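Long-range contact in glycerophosphoryl diester phosphodiesterase (Agrobacterium tumefaciens str. C58, PDB 3KS5), which belongs to the glycerophosphoryl diester phosphodiesterase family of TIM-barrel proteins and carries a bound iron ion held by acidic side chains: residues E35-P40 / E105-V110. Sequence-based numbering, arbitrary orientation.
Sequences EFDLHP and EIKPGV. With FE (Fe (III) ion), chain C; ACT (acetate ion), chain D.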
loop_
_atom_site.group_PDB
_atom_site.type_symbol
_atom_site.label_atom_id
_atom_site.label_comp_id
_atom_site.label_asym_id
_atom_site.label_seq_id
_atom_site.Cartn_x
_atom_site.Cartn_y
_atom_site.Cartn_z
ATOM N N GLU A 35 3.126 -2.489 3.164
ATOM C CA GLU A 35 2.012 -2.040 2.342
ATOM C C GLU A 35 1.012 -3.122 2.164
ATOM O O GLU A 35 1.375 -4.284 1.952
ATOM C CB GLU A 35 2.504 -1.591 0.972
ATOM C CG GLU A 35 1.476 -0.736 0.164
ATOM C CD GLU A 35 0.467 -1.515 -0.663
ATOM O OE1 GLU A 35 0.605 -2.764 -0.847
ATOM O OE2 GLU A 35 -0.491 -0.853 -1.126
ATOM N N PHE A 36 -0.255 -2.750 2.199
ATOM C CA PHE A 36 -1.323 -3.704 2.053
ATOM C C PHE A 36 -2.628 -3.011 1.670
ATOM O O PHE A 36 -2.762 -1.804 1.815
ATOM C CB PHE A 36 -1.516 -4.497 3.352
ATOM C CG PHE A 36 -1.779 -3.627 4.561
ATOM C CD1 PHE A 36 -0.725 -3.062 5.267
ATOM C CD2 PHE A 36 -3.073 -3.413 5.010
ATOM C CE1 PHE A 36 -0.965 -2.232 6.362
ATOM C CE2 PHE A 36 -3.319 -2.594 6.117
ATOM C CZ PHE A 36 -2.266 -2.007 6.790
ATOM N N ASP A 37 -3.595 -3.821 1.254
ATOM C CA ASP A 37 -4.879 -3.389 0.731
ATOM C C ASP A 37 -5.939 -3.989 1.628
ATOM O O ASP A 37 -5.697 -5.045 2.202
ATOM C CB ASP A 37 -5.010 -3.919 -0.706
ATOM C CG ASP A 37 -3.740 -3.675 -1.548
ATOM O OD1 ASP A 37 -3.516 -2.533 -1.981
ATOM O OD2 ASP A 37 -2.939 -4.623 -1.787
ATOM N N LEU A 38 -7.094 -3.317 1.772
ATOM C CA LEU A 38 -8.206 -3.815 2.601
ATOM C C LEU A 38 -9.536 -3.772 1.888
ATOM O O LEU A 38 -9.761 -2.889 1.062
ATOM C CB LEU A 38 -8.332 -3.003 3.913
ATOM C CG LEU A 38 -7.101 -2.962 4.831
ATOM C CD1 LEU A 38 -7.206 -1.795 5.871
ATOM C CD2 LEU A 38 -6.845 -4.365 5.514
ATOM N N HIS A 39 -10.410 -4.726 2.218
ATOM C CA HIS A 39 -11.778 -4.828 1.691
ATOM C C HIS A 39 -12.671 -5.289 2.814
ATOM O O HIS A 39 -12.207 -6.017 3.681
ATOM C CB HIS A 39 -11.892 -5.858 0.552
ATOM C CG HIS A 39 -10.945 -5.604 -0.556
ATOM N ND1 HIS A 39 -11.295 -4.908 -1.690
ATOM C CD2 HIS A 39 -9.622 -5.861 -0.659
ATOM C CE1 HIS A 39 -10.226 -4.765 -2.453
ATOM N NE2 HIS A 39 -9.201 -5.347 -1.855
ATOM N N PRO A 40 -13.944 -4.862 2.819
ATOM C CA PRO A 40 -14.890 -5.348 3.814
ATOM C C PRO A 40 -15.559 -6.649 3.392
ATOM O O PRO A 40 -15.689 -6.897 2.197
ATOM C CB PRO A 40 -15.965 -4.254 3.829
ATOM C CG PRO A 40 -16.005 -3.768 2.427
ATOM C CD PRO A 40 -14.566 -3.864 1.923
ATOM N N GLU A 105 -3.770 0.761 1.795
ATOM C CA GLU A 105 -4.460 1.257 0.586
ATOM C C GLU A 105 -5.961 1.010 0.620
ATOM O O GLU A 105 -6.416 -0.125 0.863
ATOM C CB GLU A 105 -3.920 0.671 -0.720
ATOM C CG GLU A 105 -4.507 1.406 -1.951
ATOM C CD GLU A 105 -3.963 0.954 -3.281
ATOM O OE1 GLU A 105 -2.865 0.371 -3.347
ATOM O OE2 GLU A 105 -4.619 1.248 -4.289
ATOM N N ILE A 106 -6.723 2.080 0.363
ATOM C CA ILE A 106 -8.177 2.010 0.263
ATOM C C ILE A 106 -8.491 1.726 -1.220
ATOM O O ILE A 106 -8.353 2.600 -2.085
ATOM C CB ILE A 106 -8.874 3.299 0.777
ATOM C CG1 ILE A 106 -8.378 3.699 2.177
ATOM C CG2 ILE A 106 -10.376 3.099 0.893
ATOM C CD1 ILE A 106 -8.623 2.624 3.266
ATOM N N LYS A 107 -8.858 0.478 -1.502
ATOM C CA LYS A 107 -9.146 0.003 -2.856
ATOM C C LYS A 107 -10.646 0.022 -3.055
ATOM O O LYS A 107 -11.400 -0.193 -2.099
ATOM C CB LYS A 107 -8.678 -1.458 -3.051
ATOM C CG LYS A 107 -7.185 -1.718 -3.242
ATOM C CD LYS A 107 -6.681 -1.282 -4.585
ATOM C CE LYS A 107 -5.256 -1.779 -4.851
ATOM N NZ LYS A 107 -4.520 -1.008 -5.904
ATOM N N PRO A 108 -11.102 0.241 -4.291
ATOM C CA PRO A 108 -12.520 0.156 -4.576
ATOM C C PRO A 108 -12.974 -1.289 -4.763
ATOM O O PRO A 108 -12.150 -2.221 -4.793
ATOM C CB PRO A 108 -12.659 0.948 -5.888
ATOM C CG PRO A 108 -11.376 0.798 -6.553
ATOM C CD PRO A 108 -10.323 0.612 -5.489
ATOM N N GLY A 109 -14.275 -1.465 -4.918
ATOM C CA GLY A 109 -14.846 -2.774 -5.172
ATOM C C GLY A 109 -14.707 -3.242 -6.610
ATOM O O GLY A 109 -13.991 -2.643 -7.415
ATOM N N VAL A 110 -15.409 -4.329 -6.923
ATOM C CA VAL A 110 -15.369 -4.953 -8.262
ATOM C C VAL A 110 -15.858 -4.006 -9.361
ATOM O O VAL A 110 -15.285 -3.957 -10.451
ATOM C CB VAL A 110 -16.194 -6.254 -8.288
ATOM C CG1 VAL A 110 -16.477 -6.694 -9.721
ATOM C CG2 VAL A 110 -15.464 -7.323 -7.535
HETATM FE FE FE C . -1.721 -1.667 -3.007
HETATM C C ACT D . -1.204 -2.089 -6.355
HETATM O O ACT D . -0.313 -2.974 -6.311
HETATM O OXT ACT D . -2.193 -2.208 -5.567
HETATM C CH3 ACT D . -1.021 -0.977 -7.361
HETATM O O HOH W 1 -0.797 -3.906 -2.616
#
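Chi1 of -164° in E35 and -170° in E105 swings each CG away from the backbone N, and with D37 these side chains bring three carboxylates from adjacent parallel strands onto one iron(III) ion. Each gives the iron a single oxygen. D37 OD1 binds at 2.2 Å; E35 OE2 and E105 OE1 both lie at 2.4 Å. A modelled water and one more atom from outside the two segments are the other ligands. D37 and E105 run side by side with their carboxylate planes 69° apart; OD1 of D37 and OE1 of E105, neighbouring ligands of the same ion, approach to 3.3 Å. K107, bent at chi2 and then extended, sends NZ to E105 OE2 in a 2.8 Å salt bridge that meets the carboxylate from above its plane, and also donates to OXT of an acetate that R9 NH2 bonds as well. CB of K107 packs obliquely against the H39 ring, 3.7 Å from CE1, while Y115 OH and H50 O hold the ring nitrogens. The backbones pair through E105 N to F36 O (2.8 Å) and a weak L38 N to E105 O bond. E105 lies near the C-terminal end of strand 101-106, E35 and D37 on neighbouring strand 33-40, the usual side for a TIM-barrel site; on the sheet face opposite the iron, L38 and I106 both pack on helix 118-128, and L38 also on strand 46-48.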